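Local coordinates for protein ribonucleoside-diphosphate reductase subunit beta (Bacillus halodurans C-125, PDB 2RCC) that probably serves as the iron-binding small subunit of a class I ribonucleotide reductase, which reduces ribonucleoside diphosphates to the deoxyribonucleoside diphosphates needed for DNA synthesis, at residues Leu31-Asp34 and Asp35-Phe38; Tyr42-Tyr45 and Lys46-Ala50; Pro68-Thr71 and Glu72-Glu76; Gln139-Ile142 and Phe143-Lys147; Thr171-Thr174 and Phe175-Ile179. One frame throughout, in Å; residues are numbered along the deposited sequence. Where two conformers were deposited one is given.

Interaction 1: Leu31-Asp34 and Asp35-Phe38; sequences LNWD and DVRF
Asn32 and Asp35 close a type I beta turn, their side chains crossing at about a right angle with the amide and carboxylate planes 75° apart. The turn rests on one backbone bond, from Asp35 N to Asn32 O at 2.9 Å, in which the donor stands above the carbonyl plane. Nested inside is an Asx turn: with CG anti to the backbone N (chi1 176°), beside the carbonyl carbon, Asn32 OD1 reaches forward to accept from Asp34 N at 3.1 Å. The other end of the amide, Asn32 ND2, approaches Asp35 CB at 3.5 Å and reaches Asp35 OD2 through a water that accepts from the amide and donates to the carboxylate. Gln139 NE2 of the second subunit bonds both Asn32 OD1 and Asp34 OD2, and Ser127 OG of that subunit bonds Trp33 N, placing the turn at the dimer interface. Val36 carries the apolar part. Its CG1 branch, anti to the carbonyl carbon, lies 3.4 Å from Asn32 O and 3.7 Å from Leu31 CD1, with Trp33 CE3 more distant. Leu31 also packs on helix 106-133. On one face of the indole sits Leu31 CD2, 3.2 Å above the ring plane and offset toward the rim.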
loop_
_atom_site.group_PDB
_atom_site.type_symbol
_atom_site.label_atom_id
_atom_site.label_comp_id
_atom_site.label_asym_id
_atom_site.label_seq_id
_atom_site.Cartn_x
_atom_site.Cartn_y
_atom_site.Cartn_z
ATOM N N LEU A 31 -2.410 -12.062 -8.280
ATOM C CA LEU A 31 -2.611 -10.928 -9.154
ATOM C C LEU A 31 -1.687 -10.903 -10.385
ATOM O O LEU A 31 -0.496 -10.687 -10.276
ATOM C CB LEU A 31 -2.467 -9.622 -8.388
ATOM C CG LEU A 31 -2.582 -8.248 -9.084
ATOM C CD1 LEU A 31 -3.798 -8.057 -9.999
ATOM C CD2 LEU A 31 -2.508 -7.167 -7.998
ATOM N N ASN A 32 -2.303 -11.193 -11.521
ATOM C CA ASN A 32 -1.736 -11.060 -12.853
ATOM C C ASN A 32 -2.315 -9.746 -13.393
ATOM O O ASN A 32 -3.481 -9.691 -13.790
ATOM C CB ASN A 32 -2.188 -12.225 -13.731
ATOM C CG ASN A 32 -1.706 -12.111 -15.169
ATOM O OD1 ASN A 32 -1.025 -11.143 -15.549
ATOM N ND2 ASN A 32 -2.086 -13.113 -15.999
ATOM N N TRP A 33 -1.492 -8.698 -13.461
ATOM C CA TRP A 33 -1.975 -7.386 -13.907
ATOM C C TRP A 33 -2.500 -7.361 -15.364
ATOM O O TRP A 33 -3.268 -6.465 -15.702
ATOM C CB TRP A 33 -0.938 -6.272 -13.662
ATOM C CG TRP A 33 -0.977 -5.733 -12.261
ATOM C CD1 TRP A 33 -0.128 -6.044 -11.235
ATOM C CD2 TRP A 33 -1.914 -4.795 -11.733
ATOM N NE1 TRP A 33 -0.480 -5.369 -10.129
ATOM C CE2 TRP A 33 -1.562 -4.580 -10.389
ATOM C CE3 TRP A 33 -3.031 -4.115 -12.269
ATOM C CZ2 TRP A 33 -2.285 -3.722 -9.548
ATOM C CZ3 TRP A 33 -3.757 -3.249 -11.433
ATOM C CH2 TRP A 33 -3.374 -3.053 -10.101
ATOM N N ASP A 34 -2.099 -8.335 -16.178
ATOM C CA ASP A 34 -2.636 -8.500 -17.537
ATOM C C ASP A 34 -3.915 -9.376 -17.599
ATOM O O ASP A 34 -4.403 -9.668 -18.687
ATOM C CB ASP A 34 -1.519 -8.966 -18.480
ATOM C CG ASP A 34 -0.418 -7.894 -18.634
ATOM O OD1 ASP A 34 -0.750 -6.752 -19.046
ATOM O OD2 ASP A 34 0.770 -8.161 -18.330
ATOM N N ASP A 35 -4.502 -9.732 -16.462
ATOM C CA ASP A 35 -5.730 -10.549 -16.419
ATOM C C ASP A 35 -6.536 -10.146 -15.206
ATOM O O ASP A 35 -6.571 -10.874 -14.209
ATOM C CB ASP A 35 -5.393 -12.055 -16.404
ATOM C CG ASP A 35 -6.650 -12.957 -16.319
ATOM O OD1 ASP A 35 -7.704 -12.558 -16.873
ATOM O OD2 ASP A 35 -6.601 -14.059 -15.699
ATOM N N VAL A 36 -7.168 -8.967 -15.295
ATOM C CA VAL A 36 -7.979 -8.399 -14.194
ATOM C C VAL A 36 -9.406 -8.135 -14.668
ATOM O O VAL A 36 -9.712 -8.147 -15.869
ATOM C CB VAL A 36 -7.335 -7.142 -13.530
ATOM C CG1 VAL A 36 -5.868 -7.462 -13.001
ATOM C CG2 VAL A 36 -7.306 -5.944 -14.463
ATOM N N ARG A 37 -10.305 -7.954 -13.711
ATOM C CA ARG A 37 -11.707 -7.769 -14.031
ATOM C C ARG A 37 -12.017 -6.458 -14.724
ATOM O O ARG A 37 -12.831 -6.440 -15.637
ATOM C CB ARG A 37 -12.540 -7.904 -12.771
ATOM C CG ARG A 37 -14.010 -7.693 -12.970
ATOM C CD ARG A 37 -14.732 -7.809 -11.672
ATOM N NE ARG A 37 -16.173 -7.664 -11.840
ATOM C CZ ARG A 37 -16.995 -8.618 -12.286
ATOM N NH1 ARG A 37 -16.555 -9.808 -12.658
ATOM N NH2 ARG A 37 -18.292 -8.366 -12.399
ATOM N N PHE A 38 -11.406 -5.366 -14.283
ATOM C CA PHE A 38 -11.643 -4.032 -14.850
ATOM C C PHE A 38 -10.496 -3.517 -15.697
ATOM O O PHE A 38 -9.338 -3.398 -15.235
ATOM C CB PHE A 38 -11.912 -3.050 -13.698
ATOM C CG PHE A 38 -13.098 -3.441 -12.866
ATOM C CD1 PHE A 38 -14.378 -3.423 -13.407
ATOM C CD2 PHE A 38 -12.939 -3.848 -11.554
ATOM C CE1 PHE A 38 -15.491 -3.829 -12.650
ATOM C CE2 PHE A 38 -14.027 -4.261 -10.805
ATOM C CZ PHE A 38 -15.316 -4.239 -11.350
HETATM O O HOH W 1 -5.498 -11.099 -11.559
HETATM O O HOH W 2 -4.032 -14.983 -15.038
#

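Interaction 2: Tyr42-Tyr45 and Lys46-Ala50; sequences YPLY and KNMLA
Pro43 O is approached by two donors: Asn47 N gives it a backbone hydrogen bond of 3.0 Å, and a water adds a second. The bond from Asn47 N is one of four successive i to i+4 bonds of this stretch of alpha helix. One turn apart, Lys46 lies across the Tyr42 ring. Its extended chain carries CE over the middle of one face, 3.4 Å from the centroid and 5° off the normal, a CH-pi contact; Lys46 NZ lies 4.0 Å from the centroid of the Tyr42 ring, still over that face, as a cation-pi partner. With CG opposite the backbone N (chi1 -161°), the Tyr42 ring stands beside its own carbonyl carbon and meets the Lys46 chain with one face. Tyr45 and Leu49 run side by side, with CD2 of Leu49 3.5 Å from Tyr45 OH. Both tyrosine hydroxyls bond Gln124 of the second subunit, and Lys46 packs on Phe56 there. On another side, selenomethionine Met48 and Leu44 bring helix 41-50 against helix 207-237, Met48 touching His223, a probable iron ligand, and also Val114 of helix 106-133.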
loop_
_atom_site.group_PDB
_atom_site.type_symbol
_atom_site.label_atom_id
_atom_site.label_comp_id
_atom_site.label_asym_id
_atom_site.label_seq_id
_atom_site.Cartn_x
_atom_site.Cartn_y
_atom_site.Cartn_z
ATOM N N TYR A 42 -5.427 -1.387 -14.420
ATOM C CA TYR A 42 -3.972 -1.364 -14.707
ATOM C C TYR A 42 -3.532 0.009 -15.159
ATOM O O TYR A 42 -2.484 0.468 -14.703
ATOM C CB TYR A 42 -3.526 -2.476 -15.679
ATOM C CG TYR A 42 -2.042 -2.863 -15.733
ATOM C CD1 TYR A 42 -1.114 -2.541 -14.709
ATOM C CD2 TYR A 42 -1.593 -3.702 -16.741
ATOM C CE1 TYR A 42 0.251 -2.974 -14.780
ATOM C CE2 TYR A 42 -0.253 -4.159 -16.791
ATOM C CZ TYR A 42 0.668 -3.788 -15.833
ATOM O OH TYR A 42 1.975 -4.290 -15.932
ATOM N N PRO A 43 -4.284 0.642 -16.084
ATOM C CA PRO A 43 -3.993 2.035 -16.391
ATOM C C PRO A 43 -3.991 2.968 -15.174
ATOM O O PRO A 43 -3.149 3.853 -15.099
ATOM C CB PRO A 43 -5.108 2.411 -17.354
ATOM C CG PRO A 43 -5.514 1.180 -17.968
ATOM C CD PRO A 43 -5.331 0.120 -16.990
ATOM N N LEU A 44 -4.914 2.787 -14.231
ATOM C CA LEU A 44 -4.909 3.589 -13.002
ATOM C C LEU A 44 -3.640 3.345 -12.163
ATOM O O LEU A 44 -2.978 4.282 -11.722
ATOM C CB LEU A 44 -6.179 3.312 -12.186
ATOM C CG LEU A 44 -6.323 4.029 -10.848
ATOM C CD1 LEU A 44 -6.147 5.561 -10.966
ATOM C CD2 LEU A 44 -7.667 3.656 -10.298
ATOM N N TYR A 45 -3.280 2.086 -11.951
ATOM C CA TYR A 45 -2.043 1.772 -11.278
ATOM C C TYR A 45 -0.845 2.477 -11.910
ATOM O O TYR A 45 -0.048 3.125 -11.212
ATOM C CB TYR A 45 -1.794 0.245 -11.242
ATOM C CG TYR A 45 -0.393 -0.132 -10.846
ATOM C CD1 TYR A 45 0.012 -0.192 -9.507
ATOM C CD2 TYR A 45 0.561 -0.379 -11.804
ATOM C CE1 TYR A 45 1.305 -0.521 -9.175
ATOM C CE2 TYR A 45 1.824 -0.661 -11.469
ATOM C CZ TYR A 45 2.204 -0.754 -10.164
ATOM O OH TYR A 45 3.528 -1.076 -9.922
ATOM N N LYS A 46 -0.749 2.387 -13.223
ATOM C CA LYS A 46 0.357 2.989 -13.998
ATOM C C LYS A 46 0.412 4.520 -13.830
ATOM O O LYS A 46 1.501 5.080 -13.714
ATOM C CB LYS A 46 0.244 2.629 -15.478
ATOM C CG LYS A 46 0.516 1.177 -15.795
ATOM C CD LYS A 46 0.183 0.831 -17.247
ATOM C CE LYS A 46 0.496 -0.640 -17.539
ATOM N NZ LYS A 46 0.168 -1.054 -18.947
ATOM N N ASN A 47 -0.755 5.163 -13.785
ATOM C CA ASN A 47 -0.810 6.610 -13.604
ATOM C C ASN A 47 -0.389 6.976 -12.183
ATOM O O ASN A 47 0.348 7.934 -11.996
ATOM C CB ASN A 47 -2.196 7.186 -13.962
ATOM C CG ASN A 47 -2.493 7.149 -15.465
ATOM O OD1 ASN A 47 -1.617 7.334 -16.308
ATOM N ND2 ASN A 47 -3.764 6.961 -15.796
HETATM N N MSE A 48 -0.811 6.202 -11.189
HETATM C CA MSE A 48 -0.396 6.459 -9.812
HETATM C C MSE A 48 1.134 6.320 -9.641
HETATM O O MSE A 48 1.769 7.165 -9.003
HETATM C CB MSE A 48 -1.121 5.540 -8.859
HETATM C CG MSE A 48 -2.573 5.829 -8.786
HETATM SE SE MSE A 48 -3.513 4.634 -7.568
HETATM C CE MSE A 48 -3.255 5.558 -5.981
ATOM N N LEU A 49 1.701 5.263 -10.230
ATOM C CA LEU A 49 3.127 4.959 -10.157
ATOM C C LEU A 49 3.956 6.027 -10.887
ATOM O O LEU A 49 5.039 6.417 -10.401
ATOM C CB LEU A 49 3.398 3.539 -10.709
ATOM C CG LEU A 49 4.816 2.977 -10.549
ATOM C CD1 LEU A 49 5.070 2.735 -9.036
ATOM C CD2 LEU A 49 5.006 1.711 -11.396
ATOM N N ALA A 50 3.466 6.500 -12.037
ATOM C CA ALA A 50 4.121 7.598 -12.769
ATOM C C ALA A 50 4.168 8.927 -11.989
ATOM O O ALA A 50 5.027 9.744 -12.218
ATOM C CB ALA A 50 3.430 7.835 -14.144
HETATM O O HOH W 3 -1.808 5.010 -17.772
#

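Interaction 3: Pro68-Thr71 and Glu72-Glu76; sequences PTLT and ETEQE
Thr71 and Glu74 meet through two reciprocal hydrogen bonds, which make the tight part of this contact. Thr71 OG1 accepts from Glu74 N at 3.0 Å, while Thr71 N donates to Glu74 OE1 at 2.9 Å with an N-H...O angle of 165°, coming from above the carboxylate plane. Thr71 chi1 of 75° turns OG1 between the backbone N and the carbonyl carbon, where it meets the N-H of Glu74, and brings it within 3.2 Å of Glu74 CG. The methyl Thr71 CG2 approaches the same carboxylate, 3.5 Å from Glu74 OE1. This pair is a capping box, with Thr71 as the N-cap of helix 72-87, and its two bonds occupy an amide at the helix start and another in the chain leading in. Replacing Glu74 with an alanine would probably leave Thr71 N without its carboxylate mate and the box with only the threonine half of its bonds. Gln75 adds a further bond: its extended chain brings NE2 to Leu70 O at 2.9 Å, the acceptor lying close to the amide plane while the donor stands above the carbonyl plane. Leu70 is buried, its CB 3.8 Å from Glu74 CB, and the two side chains cross nearly at right angles. The outer side is looser: the Glu72 side chain is exposed and meets Thr71 only through CB. Thr73, partly exposed, packs on Lys272 and Ile273.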
loop_
_atom_site.group_PDB
_atom_site.type_symbol
_atom_site.label_atom_id
_atom_site.label_comp_id
_atom_site.label_asym_id
_atom_site.label_seq_id
_atom_site.Cartn_x
_atom_site.Cartn_y
_atom_site.Cartn_z
ATOM N N PRO A 68 7.305 34.859 7.683
ATOM C CA PRO A 68 7.138 36.080 8.494
ATOM C C PRO A 68 6.625 37.302 7.757
ATOM O O PRO A 68 6.152 38.219 8.421
ATOM C CB PRO A 68 8.566 36.407 8.939
ATOM C CG PRO A 68 9.284 35.189 8.845
ATOM C CD PRO A 68 8.709 34.412 7.712
ATOM N N THR A 69 6.761 37.344 6.424
ATOM C CA THR A 69 6.295 38.472 5.612
ATOM C C THR A 69 4.771 38.471 5.419
ATOM O O THR A 69 4.241 39.462 4.962
ATOM C CB THR A 69 6.993 38.531 4.214
ATOM O OG1 THR A 69 6.441 37.540 3.345
ATOM C CG2 THR A 69 8.522 38.318 4.343
ATOM N N LEU A 70 4.094 37.350 5.719
ATOM C CA LEU A 70 2.639 37.254 5.598
ATOM C C LEU A 70 1.980 38.027 6.728
ATOM O O LEU A 70 2.608 38.264 7.766
ATOM C CB LEU A 70 2.170 35.791 5.644
ATOM C CG LEU A 70 2.290 34.851 4.439
ATOM C CD1 LEU A 70 3.680 34.795 3.817
ATOM C CD2 LEU A 70 1.852 33.469 4.903
ATOM N N THR A 71 0.713 38.408 6.538
ATOM C CA THR A 71 -0.029 39.130 7.582
ATOM C C THR A 71 -0.201 38.213 8.811
ATOM O O THR A 71 -0.040 36.990 8.704
ATOM C CB THR A 71 -1.425 39.614 7.123
ATOM O OG1 THR A 71 -2.344 38.514 7.057
ATOM C CG2 THR A 71 -1.368 40.334 5.770
ATOM N N GLU A 72 -0.481 38.786 9.988
ATOM C CA GLU A 72 -0.707 37.951 11.177
ATOM C C GLU A 72 -1.845 36.967 10.966
ATOM O O GLU A 72 -1.735 35.812 11.375
ATOM C CB GLU A 72 -1.022 38.760 12.434
ATOM C CG GLU A 72 0.134 39.503 13.041
ATOM C CD GLU A 72 -0.205 40.034 14.444
ATOM O OE1 GLU A 72 -0.606 39.227 15.328
ATOM O OE2 GLU A 72 -0.058 41.253 14.657
ATOM N N THR A 73 -2.925 37.421 10.325
ATOM C CA THR A 73 -4.061 36.554 10.083
ATOM C C THR A 73 -3.691 35.427 9.104
ATOM O O THR A 73 -4.120 34.300 9.292
ATOM C CB THR A 73 -5.281 37.365 9.630
ATOM O OG1 THR A 73 -5.478 38.460 10.541
ATOM C CG2 THR A 73 -6.501 36.495 9.612
ATOM N N GLU A 74 -2.873 35.737 8.084
ATOM C CA GLU A 74 -2.406 34.709 7.123
ATOM C C GLU A 74 -1.524 33.647 7.806
ATOM O O GLU A 74 -1.706 32.464 7.596
ATOM C CB GLU A 74 -1.641 35.352 5.959
ATOM C CG GLU A 74 -2.534 36.115 5.010
ATOM C CD GLU A 74 -1.800 37.029 4.035
ATOM O OE1 GLU A 74 -0.566 37.307 4.159
ATOM O OE2 GLU A 74 -2.502 37.491 3.121
ATOM N N GLN A 75 -0.605 34.085 8.663
ATOM C CA GLN A 75 0.274 33.164 9.416
ATOM C C GLN A 75 -0.525 32.276 10.346
ATOM O O GLN A 75 -0.304 31.060 10.402
ATOM C CB GLN A 75 1.305 33.938 10.220
ATOM C CG GLN A 75 2.308 34.729 9.408
ATOM C CD GLN A 75 3.300 35.481 10.299
ATOM O OE1 GLN A 75 3.702 34.974 11.331
ATOM N NE2 GLN A 75 3.691 36.660 9.901
ATOM N N GLU A 76 -1.481 32.864 11.049
ATOM C CA GLU A 76 -2.358 32.092 11.929
ATOM C C GLU A 76 -3.227 31.072 11.202
ATOM O O GLU A 76 -3.328 29.932 11.656
ATOM C CB GLU A 76 -3.213 33.015 12.822
ATOM C CG GLU A 76 -2.436 33.735 13.910
ATOM C CD GLU A 76 -1.786 32.776 14.914
ATOM O OE1 GLU A 76 -2.449 31.778 15.310
ATOM O OE2 GLU A 76 -0.609 33.024 15.290
#

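Interaction 4: Gln139-Ile142 and Phe143-Lys147; sequences QDEI and FEYWK
Four consecutive i to i+4 backbone bonds, from Phe143 N to Gln139 O through Trp146 N to Ile142 O, run at 2.9 to 3.1 Å with donors tilted 17 to 27° from the carbonyl planes. Phe143, CG anti to the carbonyl carbon, folds its ring back over the preceding turn: Gln139 O stands 3.3 Å above one face, offset toward the rim. On another side of this alpha helix, 136-147, Glu141 and Tyr145 lie alongside each other, with carboxylate and ring planes 15° apart. Glu141 CG and OE2 are each 3.5 Å from Tyr145 CE2. Ile142 CG2 lies 4.0 Å from Trp146 CD1, and the indole NE1 bonds Lys80 O of helix 72-87. Phe143 packs on Phe87 of that helix and on Leu130 of helix 106-133, its side chain about 8 Å from that of Tyr126, the probable active-site tyrosine. An alanine in place of Phe143 lacks the ring, which would probably open a gap between helix 136-147 and helices 72-87 and 106-133 and leave Gln139 O without that cover. Glu144 turns elsewhere, its OE2 bonded to His148 NE2.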
loop_
_atom_site.group_PDB
_atom_site.type_symbol
_atom_site.label_atom_id
_atom_site.label_comp_id
_atom_site.label_asym_id
_atom_site.label_seq_id
_atom_site.Cartn_x
_atom_site.Cartn_y
_atom_site.Cartn_z
ATOM N N GLN A 139 4.452 23.738 17.403
ATOM C CA GLN A 139 3.679 22.630 16.836
ATOM C C GLN A 139 2.845 21.946 17.893
ATOM O O GLN A 139 1.666 21.671 17.662
ATOM C CB GLN A 139 4.566 21.564 16.220
ATOM C CG GLN A 139 5.421 22.087 15.125
ATOM C CD GLN A 139 6.234 21.029 14.469
ATOM O OE1 GLN A 139 7.456 21.178 14.322
ATOM N NE2 GLN A 139 5.586 19.956 14.064
ATOM N N ASP A 140 3.458 21.678 19.047
ATOM C CA ASP A 140 2.758 21.015 20.157
ATOM C C ASP A 140 1.551 21.835 20.640
ATOM O O ASP A 140 0.508 21.277 20.965
ATOM C CB ASP A 140 3.710 20.753 21.345
ATOM C CG ASP A 140 4.810 19.717 21.040
ATOM O OD1 ASP A 140 4.713 18.948 20.053
ATOM O OD2 ASP A 140 5.780 19.693 21.831
ATOM N N GLU A 141 1.714 23.151 20.701
ATOM C CA GLU A 141 0.634 24.038 21.073
ATOM C C GLU A 141 -0.513 23.999 20.041
ATOM O O GLU A 141 -1.690 23.942 20.415
ATOM C CB GLU A 141 1.182 25.455 21.223
ATOM C CG GLU A 141 0.133 26.490 21.597
ATOM C CD GLU A 141 0.726 27.797 22.128
ATOM O OE1 GLU A 141 1.926 28.065 21.870
ATOM O OE2 GLU A 141 -0.014 28.547 22.812
ATOM N N ILE A 142 -0.149 24.033 18.753
ATOM C CA ILE A 142 -1.119 23.964 17.662
ATOM C C ILE A 142 -1.938 22.674 17.831
ATOM O O ILE A 142 -3.175 22.705 17.784
ATOM C CB ILE A 142 -0.445 23.987 16.250
ATOM C CG1 ILE A 142 0.192 25.357 15.921
ATOM C CG2 ILE A 142 -1.467 23.637 15.166
ATOM C CD1 ILE A 142 1.167 25.351 14.699
ATOM N N PHE A 143 -1.248 21.546 18.058
ATOM C CA PHE A 143 -1.938 20.257 18.210
ATOM C C PHE A 143 -2.813 20.211 19.450
ATOM O O PHE A 143 -3.925 19.652 19.405
ATOM C CB PHE A 143 -0.959 19.074 18.197
ATOM C CG PHE A 143 -0.118 18.964 16.922
ATOM C CD1 PHE A 143 -0.619 19.304 15.655
ATOM C CD2 PHE A 143 1.168 18.431 16.990
ATOM C CE1 PHE A 143 0.173 19.171 14.531
ATOM C CE2 PHE A 143 1.944 18.282 15.847
ATOM C CZ PHE A 143 1.444 18.650 14.625
ATOM N N GLU A 144 -2.352 20.842 20.523
ATOM C CA GLU A 144 -3.098 20.868 21.767
ATOM C C GLU A 144 -4.399 21.658 21.566
ATOM O O GLU A 144 -5.456 21.217 22.016
ATOM C CB GLU A 144 -2.235 21.446 22.883
ATOM C CG GLU A 144 -2.744 21.208 24.305
ATOM C CD GLU A 144 -2.726 19.736 24.731
ATOM O OE1 GLU A 144 -2.030 18.908 24.091
ATOM O OE2 GLU A 144 -3.414 19.418 25.726
ATOM N N TYR A 145 -4.330 22.791 20.863
ATOM C CA TYR A 145 -5.551 23.536 20.538
ATOM C C TYR A 145 -6.514 22.713 19.705
ATOM O O TYR A 145 -7.706 22.696 19.999
ATOM C CB TYR A 145 -5.261 24.851 19.838
ATOM C CG TYR A 145 -4.831 25.940 20.782
ATOM C CD1 TYR A 145 -5.732 26.465 21.711
ATOM C CD2 TYR A 145 -3.545 26.481 20.733
ATOM C CE1 TYR A 145 -5.365 27.469 22.573
ATOM C CE2 TYR A 145 -3.171 27.498 21.603
ATOM C CZ TYR A 145 -4.087 27.981 22.515
ATOM O OH TYR A 145 -3.727 28.980 23.381
ATOM N N TRP A 146 -6.011 22.029 18.680
ATOM C CA TRP A 146 -6.893 21.165 17.893
ATOM C C TRP A 146 -7.430 19.982 18.699
ATOM O O TRP A 146 -8.576 19.607 18.509
ATOM C CB TRP A 146 -6.240 20.669 16.615
ATOM C CG TRP A 146 -6.235 21.682 15.535
ATOM C CD1 TRP A 146 -5.160 22.235 14.942
ATOM C CD2 TRP A 146 -7.384 22.290 14.943
ATOM N NE1 TRP A 146 -5.560 23.143 13.994
ATOM C CE2 TRP A 146 -6.926 23.192 13.978
ATOM C CE3 TRP A 146 -8.761 22.148 15.135
ATOM C CZ2 TRP A 146 -7.791 23.949 13.200
ATOM C CZ3 TRP A 146 -9.620 22.884 14.346
ATOM C CH2 TRP A 146 -9.131 23.781 13.408
ATOM N N LYS A 147 -6.606 19.442 19.602
ATOM C CA LYS A 147 -6.971 18.312 20.449
ATOM C C LYS A 147 -8.223 18.625 21.257
ATOM O O LYS A 147 -9.092 17.761 21.387
ATOM C CB LYS A 147 -5.812 17.935 21.385
#

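Interaction 5: Thr171-Thr174 and Phe175-Ile179; sequences TPKT and FLESI
Glu177 reaches back across the first turn of an alpha helix, 172-187, toward Lys173 and Thr174. Its CB touches the carbonyls of both, 3.6 Å from Thr174 O. CG, anti to the carbonyl carbon (chi1 -68°), comes closer to Lys173 O at 3.2 Å. From there the extended chain lays CD near the same oxygen, and the carboxylate divides: OE1 approaches Thr174 CA at 4.0 Å and, slightly farther, CG2, whereas OE2 faces the Lys173 chain, 3.9 Å from both its CG and its CE. Lys173 NZ stays beyond salt-bridge range of Glu177 and pairs with Glu245 instead. The helix start is capped by Thr171, whose OG1 accepts a nearly straight bond from Thr174 N (177°) and a weak one from Lys173 N. Leu176 packs on Phe231 and Leu234 of helix 207-237, and Glu177 on Phe249 of helix 244-268. A water bridges the two charged ends, accepting from Lys173 NZ at 3.3 Å and donating to Glu177 OE2 at 2.9 Å.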
loop_
_atom_site.group_PDB
_atom_site.type_symbol
_atom_site.label_atom_id
_atom_site.label_comp_id
_atom_site.label_asym_id
_atom_site.label_seq_id
_atom_site.Cartn_x
_atom_site.Cartn_y
_atom_site.Cartn_z
ATOM N N THR A 171 -22.570 -4.980 4.681
ATOM C CA THR A 171 -23.408 -5.486 3.613
ATOM C C THR A 171 -23.051 -4.626 2.411
ATOM O O THR A 171 -22.337 -3.644 2.571
ATOM C CB THR A 171 -24.870 -5.269 3.931
ATOM O OG1 THR A 171 -25.141 -3.857 3.886
ATOM C CG2 THR A 171 -25.248 -5.840 5.346
ATOM N N PRO A 172 -23.508 -4.994 1.192
ATOM C CA PRO A 172 -23.249 -4.138 0.032
ATOM C C PRO A 172 -23.799 -2.700 0.155
ATOM O O PRO A 172 -23.227 -1.781 -0.398
ATOM C CB PRO A 172 -23.944 -4.893 -1.099
ATOM C CG PRO A 172 -23.922 -6.323 -0.658
ATOM C CD PRO A 172 -24.197 -6.239 0.792
ATOM N N LYS A 173 -24.869 -2.524 0.907
ATOM C CA LYS A 173 -25.473 -1.223 1.133
ATOM C C LYS A 173 -24.597 -0.352 2.040
ATOM O O LYS A 173 -24.373 0.793 1.726
ATOM C CB LYS A 173 -26.863 -1.399 1.749
ATOM C CG LYS A 173 -27.684 -0.128 1.886
ATOM C CD LYS A 173 -28.996 -0.432 2.614
ATOM C CE LYS A 173 -29.781 0.834 2.912
ATOM N NZ LYS A 173 -30.155 1.525 1.638
ATOM N N THR A 174 -24.139 -0.890 3.165
ATOM C CA THR A 174 -23.233 -0.148 4.071
ATOM C C THR A 174 -21.830 0.053 3.433
ATOM O O THR A 174 -21.146 1.045 3.715
ATOM C CB THR A 174 -23.143 -0.796 5.470
ATOM O OG1 THR A 174 -22.621 -2.143 5.374
ATOM C CG2 THR A 174 -24.506 -0.777 6.160
ATOM N N PHE A 175 -21.390 -0.867 2.574
ATOM C CA PHE A 175 -20.139 -0.695 1.842
ATOM C C PHE A 175 -20.243 0.480 0.868
ATOM O O PHE A 175 -19.332 1.312 0.772
ATOM C CB PHE A 175 -19.757 -1.953 1.083
ATOM C CG PHE A 175 -18.374 -1.905 0.540
ATOM C CD1 PHE A 175 -18.139 -1.374 -0.714
ATOM C CD2 PHE A 175 -17.295 -2.361 1.291
ATOM C CE1 PHE A 175 -16.822 -1.304 -1.241
ATOM C CE2 PHE A 175 -15.976 -2.291 0.770
ATOM C CZ PHE A 175 -15.765 -1.760 -0.500
ATOM N N LEU A 176 -21.342 0.540 0.134
ATOM C CA LEU A 176 -21.613 1.648 -0.792
ATOM C C LEU A 176 -21.646 3.001 -0.047
ATOM O O LEU A 176 -21.082 3.966 -0.514
ATOM C CB LEU A 176 -22.936 1.419 -1.528
ATOM C CG LEU A 176 -23.245 2.317 -2.740
ATOM C CD1 LEU A 176 -22.360 1.921 -3.899
ATOM C CD2 LEU A 176 -24.691 2.186 -3.172
ATOM N N GLU A 177 -22.304 3.038 1.111
ATOM C CA GLU A 177 -22.358 4.230 1.951
ATOM C C GLU A 177 -20.966 4.684 2.329
ATOM O O GLU A 177 -20.649 5.858 2.242
ATOM C CB GLU A 177 -23.185 3.974 3.200
ATOM C CG GLU A 177 -24.659 3.782 2.901
ATOM C CD GLU A 177 -25.492 3.320 4.098
ATOM O OE1 GLU A 177 -24.962 3.250 5.242
ATOM O OE2 GLU A 177 -26.694 3.029 3.868
ATOM N N SER A 178 -20.145 3.725 2.735
ATOM C CA SER A 178 -18.744 3.934 3.085
ATOM C C SER A 178 -17.911 4.488 1.900
ATOM O O SER A 178 -17.061 5.355 2.087
ATOM C CB SER A 178 -18.198 2.607 3.648
ATOM O OG SER A 178 -16.810 2.666 3.825
ATOM N N ILE A 179 -18.144 3.985 0.684
ATOM C CA ILE A 179 -17.518 4.513 -0.559
ATOM C C ILE A 179 -17.899 5.981 -0.787
ATOM O O ILE A 179 -17.059 6.791 -1.195
ATOM C CB ILE A 179 -17.937 3.675 -1.819
ATOM C CG1 ILE A 179 -17.256 2.309 -1.810
ATOM C CG2 ILE A 179 -17.620 4.408 -3.149
ATOM C CD1 ILE A 179 -15.743 2.364 -2.172
HETATM O O HOH W 4 -27.915 3.862 1.349
#

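Overall arrangement
The five contacts follow one another along the chain, all within the small-chain family of the ferritin clan, a helical bundle without strands. Interactions 1 and 2 are neighbours, centres 13 Å apart; they touch where Trp33 meets the rings of Tyr42 and Tyr45, and both face the second subunit. Interactions 3 and 4 have centres about 18 Å apart and nearest atoms about 7 Å, without touching; helix 72-87 starts in interaction 3 and packs on interaction 4. Interaction 1 lies about 51 Å from interaction 3, centre to centre. Interaction 5 begins helix 172-187, which carries the probable iron ligand Glu186. Interactions 1, 2 and 4 pack against helix 106-133, bearing probable ligands Glu119 and His122; Met48 of interaction 2 comes within about 4 Å of probable ligand His223, side chain to side chain.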